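Local coordinates for ALKF (Bacillus cereus, PDB 3ZBO), which is of unknown function but belongs to a family related to the HEAT-like repeat DNA glycosylases and has affinity for branched DNA structures, at residues A[57-62]-A[89-94]; A[183-188]-A[221-226]. One frame throughout, in Å; residues are numbered along the deposited sequence. Where two conformers were deposited one is given.

In the fold
The two contacts sit on opposite sides of the centre of a largely helical chain, with their own centres 32 Å apart and their nearest atoms about 17 Å apart. They come in series: contact 1 joins helix 56-63 to helix 85-94 and closes before contact 2 joins helix 171-187 to helix 219-228. No helix is shared, but helix 128-144 touches side chains of segment 89-94 and of segment 183-188. In each contact two helices run in roughly the same direction, as expected of a stacked, HEAT-like helical array. Contact 1 bridges its helices largely through polar groups, whereas contact 2 is a buried apolar seam.

Contact 1 of 2, residues A[57-62]-A[89-94]; sequences ELAEEL and DRWIDG
The carboxylate of Glu-60 is held between two donors of segment 89-94, the guanidinium of Arg-90 and the indole N-H of Trp-91. Arginine suits the charged part of the contact because its two terminal nitrogens can take one carboxylate oxygen each. NH1 of Arg-90 donates a hydrogen bond to OE1 of Glu-60 at 2.8 Å, on the syn side of that oxygen, while NH2 of Arg-90 makes a nearly straight bond to OE2 of Glu-60 at 3.0 Å. The grip is end-on but twisted, the carboxylate and guanidinium planes lying 53° apart. Asp-87 gives NH2 of Arg-90 a second acidic partner.

Glu-60 reaches this position because its chain bends at chi2 (-74°), which carries the carboxylate out toward segment 89-94, whereas Arg-90 turns its tip across it by a bend at chi3. The helix axes are 12.3 Å apart at their closest and diverge by 27°, so these long side chains span the gap. Such nearly codirectional neighbours are consistent with the stacked helices of a HEAT-like fold.

The uncharged donor is the indole of Trp-91. Its NE1 donates to OE2 of Glu-60 at 3.1 Å, with a weak second branch to OE1. NH2 of Arg-90 and NE1 of Trp-91 come to OE2 from opposite faces of the carboxylate plane, and Gln-56 is a further donor to this oxygen. Being gripped in this way should restrict rotation of the carboxylate and probably favours its charged form.

Apolar contact is slight. CB of Ala-59 lies 4.2 Å from CZ2 of Trp-91, at the edge of the indole, where a small residue leaves room for the large ring. Tyr-63 stacks on that ring, and Val-105 of helix 98-110 also touches Trp-91.

Contact 2 of 2, residues A[183-188]-A[221-226]; sequences TVAISY and ESIQKE
Ile-186 points its side chain from the last turn of helix 171-187 toward segment 221-226. Starting at CB, the chain divides, and the longer branch does the touching: CG1 is anti to the carbonyl carbon (chi1 -64°) and lies 3.7 Å from CB of Glu-226. The terminal CD1 comes to 3.6 Å from the same CB of Glu-226, then reaches back along helix 219-228 to Ile-223, where it meets the carbonyl oxygen at 3.9 Å and methyl CG2 at 4.1 Å. The isoleucine thus spans one turn of its partner helix, its branch crossing the glutamate chain at about a right angle.

One residue earlier, CB of Ala-185 faces Ile-223, with CD1 of Ile-223 at 3.6 Å and its CG1 and CG2 only slightly farther. A small side chain suits this point, where the alpha carbons of Ala-185 and Ile-223 approach to 6.8 Å and the helix axes to 9.8 Å. The helices run nearly side by side, 15° apart. Helix 192-202 continues the packing: Ala-195 touches Ala-185, while Val-196 and Ala-199 touch Ile-223. Together they join the C-terminal end of the long helix 171-187 to the helix that follows the two-stranded hairpin.

Glu-226 has two roles. Its methylene carbons serve the apolar seam, and its buried carboxylate makes salt bridges to Arg-229 and Arg-236. With no hydrogen bond between the two segments, adhesion here rests on shape and on the exclusion of water, while the two arginines, one on each oxygen, probably keep the glutamate ionised despite its burial.

Contact 1 of 2, residues A[57-62]-A[89-94]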
ATOM      1  N   GLU A  57      17.191 -12.808  -2.240  1.00 15.23           N
ATOM      2  CA  GLU A  57      17.397 -13.442  -3.526  1.00 14.37           C
ATOM      3  C   GLU A  57      16.126 -14.123  -4.045  1.00 14.19           C
ATOM      4  O   GLU A  57      15.769 -13.953  -5.225  1.00 14.51           O
ATOM      5  CB  GLU A  57      18.566 -14.421  -3.415  1.00 17.10           C
ATOM      6  CG  GLU A  57      19.083 -14.909  -4.739  1.00 16.91           C
ATOM      7  CD  GLU A  57      18.237 -15.927  -5.436  1.00 18.77           C
ATOM      8  OE1 GLU A  57      17.684 -16.800  -4.698  1.00 23.35           O
ATOM      9  OE2 GLU A  57      18.074 -15.845  -6.680  1.00 20.47           O
ATOM     10  N   LEU A  58      15.484 -14.886  -3.158  1.00 15.34           N
ATOM     11  CA  LEU A  58      14.292 -15.601  -3.529  1.00 14.96           C
ATOM     12  C   LEU A  58      13.175 -14.548  -3.779  1.00 13.22           C
ATOM     13  O   LEU A  58      12.423 -14.742  -4.782  1.00 14.24           O
ATOM     14  CB  LEU A  58      13.848 -16.458  -2.356  1.00 15.21           C
ATOM     15  CG  LEU A  58      12.611 -17.293  -2.594  1.00 17.51           C
ATOM     16  CD1 LEU A  58      12.583 -18.115  -3.911  1.00 21.19           C
ATOM     17  CD2 LEU A  58      12.428 -18.261  -1.366  1.00 19.06           C
ATOM     18  N   ALA A  59      13.167 -13.467  -3.000  1.00 14.24           N
ATOM     19  CA  ALA A  59      12.143 -12.429  -3.224  1.00 13.75           C
ATOM     20  C   ALA A  59      12.311 -11.868  -4.627  1.00 12.98           C
ATOM     21  O   ALA A  59      11.263 -11.667  -5.347  1.00 14.44           O
ATOM     22  CB  ALA A  59      12.252 -11.228  -2.181  1.00 14.57           C
ATOM     23  N   GLU A  60      13.550 -11.674  -5.027  1.00 13.24           N
ATOM     24  CA  GLU A  60      13.760 -11.137  -6.381  1.00 13.23           C
ATOM     25  C   GLU A  60      13.271 -12.050  -7.449  1.00 14.42           C
ATOM     26  O   GLU A  60      12.652 -11.585  -8.458  1.00 15.00           O
ATOM     27  CB  GLU A  60      15.215 -10.734  -6.659  1.00 13.21           C
ATOM     28  CG  GLU A  60      15.676  -9.594  -5.812  1.00 16.71           C
ATOM     29  CD  GLU A  60      15.126  -8.207  -6.174  1.00 18.44           C
ATOM     30  OE1 GLU A  60      14.646  -8.073  -7.293  1.00 17.66           O
ATOM     31  OE2 GLU A  60      15.250  -7.300  -5.398  1.00 19.20           O
ATOM     32  N   GLU A  61      13.564 -13.364  -7.315  1.00 13.28           N
ATOM     33  CA  GLU A  61      13.064 -14.269  -8.327  1.00 15.14           C
ATOM     34  C   GLU A  61      11.527 -14.363  -8.361  1.00 12.92           C
ATOM     35  O   GLU A  61      10.962 -14.459  -9.475  1.00 14.65           O
ATOM     36  CB  GLU A  61      13.641 -15.683  -8.099  1.00 15.23           C
ATOM     37  CG  GLU A  61      15.130 -15.736  -8.260  1.00 18.16           C
ATOM     38  CD  GLU A  61      15.637 -17.205  -8.399  1.00 22.23           C
ATOM     39  OE1 GLU A  61      14.992 -18.083  -9.049  1.00 21.69           O
ATOM     40  OE2 GLU A  61      16.769 -17.447  -7.884  1.00 22.75           O
ATOM     41  N   LEU A  62      10.934 -14.330  -7.186  1.00 12.95           N
ATOM     42  CA  LEU A  62       9.457 -14.411  -7.103  1.00 12.57           C
ATOM     43  C   LEU A  62       8.887 -13.128  -7.696  1.00 14.33           C
ATOM     44  O   LEU A  62       7.886 -13.217  -8.479  1.00 13.77           O
ATOM     45  CB  LEU A  62       9.011 -14.582  -5.658  1.00 14.55           C
ATOM     46  CG  LEU A  62       9.398 -15.944  -5.119  1.00 13.15           C
ATOM     47  CD1 LEU A  62       9.133 -15.913  -3.651  1.00 16.52           C
ATOM     48  CD2 LEU A  62       8.566 -17.027  -5.757  1.00 16.70           C
ATOM     49  N   ASP A  89      12.963   1.183  -7.022  1.00 13.63           N
ATOM     50  CA  ASP A  89      12.496   1.684  -8.315  1.00 14.37           C
ATOM     51  C   ASP A  89      12.269   0.541  -9.287  1.00 13.29           C
ATOM     52  O   ASP A  89      11.321   0.546 -10.064  1.00 13.64           O
ATOM     53  CB  ASP A  89      13.586   2.633  -8.895  1.00 14.52           C
ATOM     54  CG  ASP A  89      13.595   3.997  -8.192  1.00 22.28           C
ATOM     55  OD1 ASP A  89      12.571   4.320  -7.606  1.00 23.91           O
ATOM     56  OD2 ASP A  89      14.624   4.727  -8.154  1.00 26.04           O
ATOM     57  N   ARG A  90      13.083  -0.556  -9.216  1.00 12.28           N
ATOM     58  CA  ARG A  90      12.747  -1.725 -10.028  1.00 13.75           C
ATOM     59  C   ARG A  90      11.404  -2.339  -9.673  1.00 12.18           C
ATOM     60  O   ARG A  90      10.591  -2.685 -10.545  1.00 14.23           O
ATOM     61  CB  ARG A  90      13.825  -2.847  -9.931  1.00 14.46           C
ATOM     62  CG  ARG A  90      15.152  -2.390 -10.522  1.00 15.14           C
ATOM     63  CD  ARG A  90      16.209  -3.556 -10.553  1.00 16.34           C
ATOM     64  NE  ARG A  90      16.534  -3.969  -9.187  1.00 16.67           N
ATOM     65  CZ  ARG A  90      15.985  -4.993  -8.476  1.00 15.52           C
ATOM     66  NH1 ARG A  90      15.008  -5.788  -8.943  1.00 18.48           N
ATOM     67  NH2 ARG A  90      16.363  -5.164  -7.221  1.00 15.77           N
ATOM     68  N   TRP A  91      11.192  -2.446  -8.386  1.00 12.94           N
ATOM     69  CA  TRP A  91       9.951  -3.127  -7.932  1.00 12.91           C
ATOM     70  C   TRP A  91       8.740  -2.247  -8.347  1.00 12.85           C
ATOM     71  O   TRP A  91       7.758  -2.759  -8.860  1.00 12.60           O
ATOM     72  CB  TRP A  91       9.961  -3.328  -6.393  1.00 12.71           C
ATOM     73  CG  TRP A  91      10.744  -4.583  -6.008  1.00 12.38           C
ATOM     74  CD1 TRP A  91      11.965  -4.965  -6.476  1.00 19.05           C
ATOM     75  CD2 TRP A  91      10.399  -5.476  -4.954  1.00 13.18           C
ATOM     76  NE1 TRP A  91      12.358  -6.149  -5.795  1.00 17.15           N
ATOM     77  CE2 TRP A  91      11.376  -6.482  -4.914  1.00 15.15           C
ATOM     78  CE3 TRP A  91       9.307  -5.562  -4.100  1.00 13.93           C
ATOM     79  CZ2 TRP A  91      11.363  -7.546  -3.971  1.00 15.18           C
ATOM     80  CZ3 TRP A  91       9.223  -6.710  -3.196  1.00 16.59           C
ATOM     81  CH2 TRP A  91      10.221  -7.685  -3.215  1.00 15.22           C
ATOM     82  N   ILE A  92       8.831  -0.910  -8.153  1.00 12.84           N
ATOM     83  CA  ILE A  92       7.653  -0.139  -8.540  1.00 11.52           C
ATOM     84  C   ILE A  92       7.439  -0.173 -10.051  1.00 14.15           C
ATOM     85  O   ILE A  92       6.288  -0.127 -10.519  1.00 13.57           O
ATOM     86  CB  ILE A  92       7.702   1.293  -7.980  1.00 12.99           C
ATOM     87  CG1 ILE A  92       6.311   1.971  -7.951  1.00 10.99           C
ATOM     88  CG2 ILE A  92       8.669   2.234  -8.819  1.00 12.96           C
ATOM     89  CD1 ILE A  92       5.258   1.223  -7.049  1.00 12.89           C
ATOM     90  N   ASP A  93       8.514  -0.291 -10.840  1.00 12.67           N
ATOM     91  CA  ASP A  93       8.309  -0.403 -12.299  1.00 14.33           C
ATOM     92  C   ASP A  93       7.540  -1.646 -12.661  1.00 14.35           C
ATOM     93  O   ASP A  93       6.890  -1.626 -13.678  1.00 17.44           O
ATOM     94  CB  ASP A  93       9.669  -0.453 -13.030  1.00 13.53           C
ATOM     95  CG  ASP A  93      10.365   0.911 -13.070  1.00 21.08           C
ATOM     96  OD1 ASP A  93       9.768   1.940 -12.805  1.00 21.26           O
ATOM     97  OD2 ASP A  93      11.585   0.918 -13.443  1.00 27.70           O
ATOM     98  N   GLY A  94       7.602  -2.701 -11.841  1.00 14.52           N
ATOM     99  CA  GLY A  94       6.837  -3.889 -12.115  1.00 13.46           C
ATOM    100  C   GLY A  94       5.469  -3.998 -11.450  1.00 12.39           C
ATOM    101  O   GLY A  94       4.749  -4.952 -11.706  1.00 13.96           O
TER

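Contact 2 of 2, residues A[183-188]-A[221-226]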
ATOM      1  N   THR A 183      -5.815   8.362   7.468  1.00 11.69           N
ATOM      2  CA  THR A 183      -4.759   7.840   8.344  1.00 10.30           C
ATOM      3  C   THR A 183      -4.207   8.982   9.161  1.00 12.65           C
ATOM      4  O   THR A 183      -3.925   8.789  10.364  1.00 12.26           O
ATOM      5  CB  THR A 183      -3.654   7.173   7.504  1.00 11.33           C
ATOM      6  OG1 THR A 183      -4.249   6.079   6.797  1.00 12.31           O
ATOM      7  CG2 THR A 183      -2.620   6.568   8.497  1.00 13.69           C
ATOM      8  N   VAL A 184      -3.986  10.159   8.554  1.00 11.35           N
ATOM      9  CA  VAL A 184      -3.485  11.338   9.358  1.00 11.96           C
ATOM     10  C   VAL A 184      -4.544  11.620  10.438  1.00 12.58           C
ATOM     11  O   VAL A 184      -4.200  11.823  11.607  1.00 13.49           O
ATOM     12  CB  VAL A 184      -3.246  12.586   8.479  1.00 12.49           C
ATOM     13  CG1 VAL A 184      -2.937  13.801   9.428  1.00 13.90           C
ATOM     14  CG2 VAL A 184      -2.024  12.321   7.526  1.00 13.66           C
ATOM     15  N   ALA A 185      -5.830  11.637  10.064  1.00 12.02           N
ATOM     16  CA  ALA A 185      -6.849  12.030  11.098  1.00 12.02           C
ATOM     17  C   ALA A 185      -6.863  11.108  12.275  1.00 14.35           C
ATOM     18  O   ALA A 185      -7.212  11.577  13.398  1.00 16.54           O
ATOM     19  CB  ALA A 185      -8.177  12.098  10.410  1.00 13.89           C
ATOM     20  N   ILE A 186      -6.641   9.825  12.074  1.00 11.98           N
ATOM     21  CA  ILE A 186      -6.684   8.867  13.159  1.00 13.33           C
ATOM     22  C   ILE A 186      -5.344   8.583  13.768  1.00 14.49           C
ATOM     23  O   ILE A 186      -5.234   8.443  15.010  1.00 16.33           O
ATOM     24  CB  ILE A 186      -7.371   7.574  12.619  1.00 13.96           C
ATOM     25  CG1 ILE A 186      -8.807   7.847  12.227  1.00 15.35           C
ATOM     26  CG2 ILE A 186      -7.281   6.467  13.711  1.00 15.00           C
ATOM     27  CD1 ILE A 186      -9.687   8.569  13.301  1.00 17.71           C
ATOM     28  N   SER A 187      -4.278   8.441  12.978  1.00 12.89           N
ATOM     29  CA  SER A 187      -3.008   7.969  13.504  1.00 13.79           C
ATOM     30  C   SER A 187      -1.934   9.049  13.716  1.00 13.71           C
ATOM     31  O   SER A 187      -0.885   8.691  14.219  1.00 16.48           O
ATOM     32  CB  SER A 187      -2.425   6.866  12.616  1.00 14.55           C
ATOM     33  OG  SER A 187      -3.330   5.738  12.564  1.00 16.67           O
ATOM     34  N   TYR A 188      -2.205  10.280  13.348  1.00 12.86           N
ATOM     35  CA  TYR A 188      -1.254  11.390  13.556  1.00 13.33           C
ATOM     36  C   TYR A 188      -1.929  12.536  14.255  1.00 14.45           C
ATOM     37  O   TYR A 188      -2.327  13.528  13.686  1.00 15.19           O
ATOM     38  CB  TYR A 188      -0.711  11.813  12.161  1.00 13.19           C
ATOM     39  CG  TYR A 188       0.488  12.817  12.397  1.00 11.57           C
ATOM     40  CD1 TYR A 188       1.657  12.374  12.925  1.00 12.73           C
ATOM     41  CD2 TYR A 188       0.295  14.145  12.020  1.00 15.15           C
ATOM     42  CE1 TYR A 188       2.742  13.350  13.106  1.00 14.67           C
ATOM     43  CE2 TYR A 188       1.306  15.118  12.133  1.00 15.65           C
ATOM     44  CZ  TYR A 188       2.501  14.675  12.740  1.00 15.28           C
ATOM     45  OH  TYR A 188       3.480  15.627  12.898  1.00 17.32           O
ATOM     46  N   GLU A 221     -16.700  10.237   6.589  1.00 13.80           N
ATOM     47  CA  GLU A 221     -17.460   9.107   7.167  0.50 14.91           C
ATOM     48  C   GLU A 221     -16.520   8.094   7.801  1.00 15.37           C
ATOM     49  O   GLU A 221     -16.763   7.539   8.908  1.00 15.34           O
ATOM     50  CB  GLU A 221     -18.321   8.424   6.101  0.50 16.74           C
ATOM     51  CG  GLU A 221     -19.159   7.223   6.603  0.50 16.68           C
ATOM     52  CD  GLU A 221     -19.948   6.548   5.470  0.50 25.47           C
ATOM     53  OE1 GLU A 221     -19.407   5.817   4.573  0.50 28.80           O
ATOM     54  OE2 GLU A 221     -21.126   6.818   5.453  0.50 30.40           O
ATOM     55  N   SER A 222     -15.464   7.748   7.049  1.00 13.73           N
ATOM     56  CA  SER A 222     -14.544   6.665   7.471  0.50 14.47           C
ATOM     57  C   SER A 222     -13.849   7.107   8.769  1.00 13.99           C
ATOM     58  O   SER A 222     -13.687   6.298   9.714  1.00 14.43           O
ATOM     59  CB  SER A 222     -13.548   6.338   6.378  0.50 17.08           C
ATOM     60  OG  SER A 222     -14.278   5.869   5.273  0.50 18.63           O
ATOM     61  N   ILE A 223     -13.434   8.377   8.787  1.00 12.34           N
ATOM     62  CA  ILE A 223     -12.780   8.956  10.019  1.00 10.43           C
ATOM     63  C   ILE A 223     -13.810   8.957  11.151  1.00 13.37           C
ATOM     64  O   ILE A 223     -13.463   8.512  12.256  1.00 13.61           O
ATOM     65  CB  ILE A 223     -12.323  10.402   9.779  1.00 11.67           C
ATOM     66  CG1 ILE A 223     -11.135  10.382   8.842  1.00 12.33           C
ATOM     67  CG2 ILE A 223     -12.031  11.174  11.089  1.00 13.62           C
ATOM     68  CD1 ILE A 223     -10.999  11.764   8.206  1.00 15.13           C
ATOM     69  N   GLN A 224     -15.055   9.348  10.871  1.00 13.90           N
ATOM     70  CA  GLN A 224     -16.033   9.323  11.936  1.00 14.42           C
ATOM     71  C   GLN A 224     -16.253   7.931  12.516  1.00 14.51           C
ATOM     72  O   GLN A 224     -16.407   7.789  13.759  1.00 14.50           O
ATOM     73  CB  GLN A 224     -17.366   9.956  11.456  1.00 17.11           C
ATOM     74  CG  GLN A 224     -18.416  10.028  12.604  1.00 17.72           C
ATOM     75  CD  GLN A 224     -17.928  10.973  13.733  1.00 21.84           C
ATOM     76  OE1 GLN A 224     -17.864  10.604  14.893  1.00 27.85           O
ATOM     77  NE2 GLN A 224     -17.548  12.183  13.354  1.00 27.93           N
ATOM     78  N   LYS A 225     -16.221   6.896  11.683  1.00 13.44           N
ATOM     79  CA  LYS A 225     -16.411   5.497  12.175  1.00 15.21           C
ATOM     80  C   LYS A 225     -15.284   5.154  13.122  1.00 14.61           C
ATOM     81  O   LYS A 225     -15.514   4.446  14.104  1.00 14.05           O
ATOM     82  CB  LYS A 225     -16.574   4.492  11.005  1.00 19.72           C
ATOM     83  CG  LYS A 225     -17.848   4.737  10.336  1.00 24.68           C
ATOM     84  CD  LYS A 225     -18.068   3.851   9.095  1.00 28.30           C
ATOM     85  CE  LYS A 225     -19.380   4.302   8.391  1.00 35.94           C
ATOM     86  NZ  LYS A 225     -19.762   3.335   7.328  1.00 38.06           N
ATOM     87  N   GLU A 226     -14.059   5.563  12.803  1.00 11.99           N
ATOM     88  CA  GLU A 226     -12.979   5.287  13.704  1.00 12.58           C
ATOM     89  C   GLU A 226     -13.063   6.049  14.999  1.00 14.35           C
ATOM     90  O   GLU A 226     -12.820   5.452  16.049  1.00 13.29           O
ATOM     91  CB  GLU A 226     -11.626   5.594  13.011  1.00 15.82           C
ATOM     92  CG  GLU A 226     -11.382   4.626  11.798  1.00 19.20           C
ATOM     93  CD  GLU A 226     -10.696   3.359  12.222  1.00 34.76           C
ATOM     94  OE1 GLU A 226     -11.309   2.484  12.901  1.00 28.58           O
ATOM     95  OE2 GLU A 226      -9.507   3.224  11.852  1.00 42.26           O
TER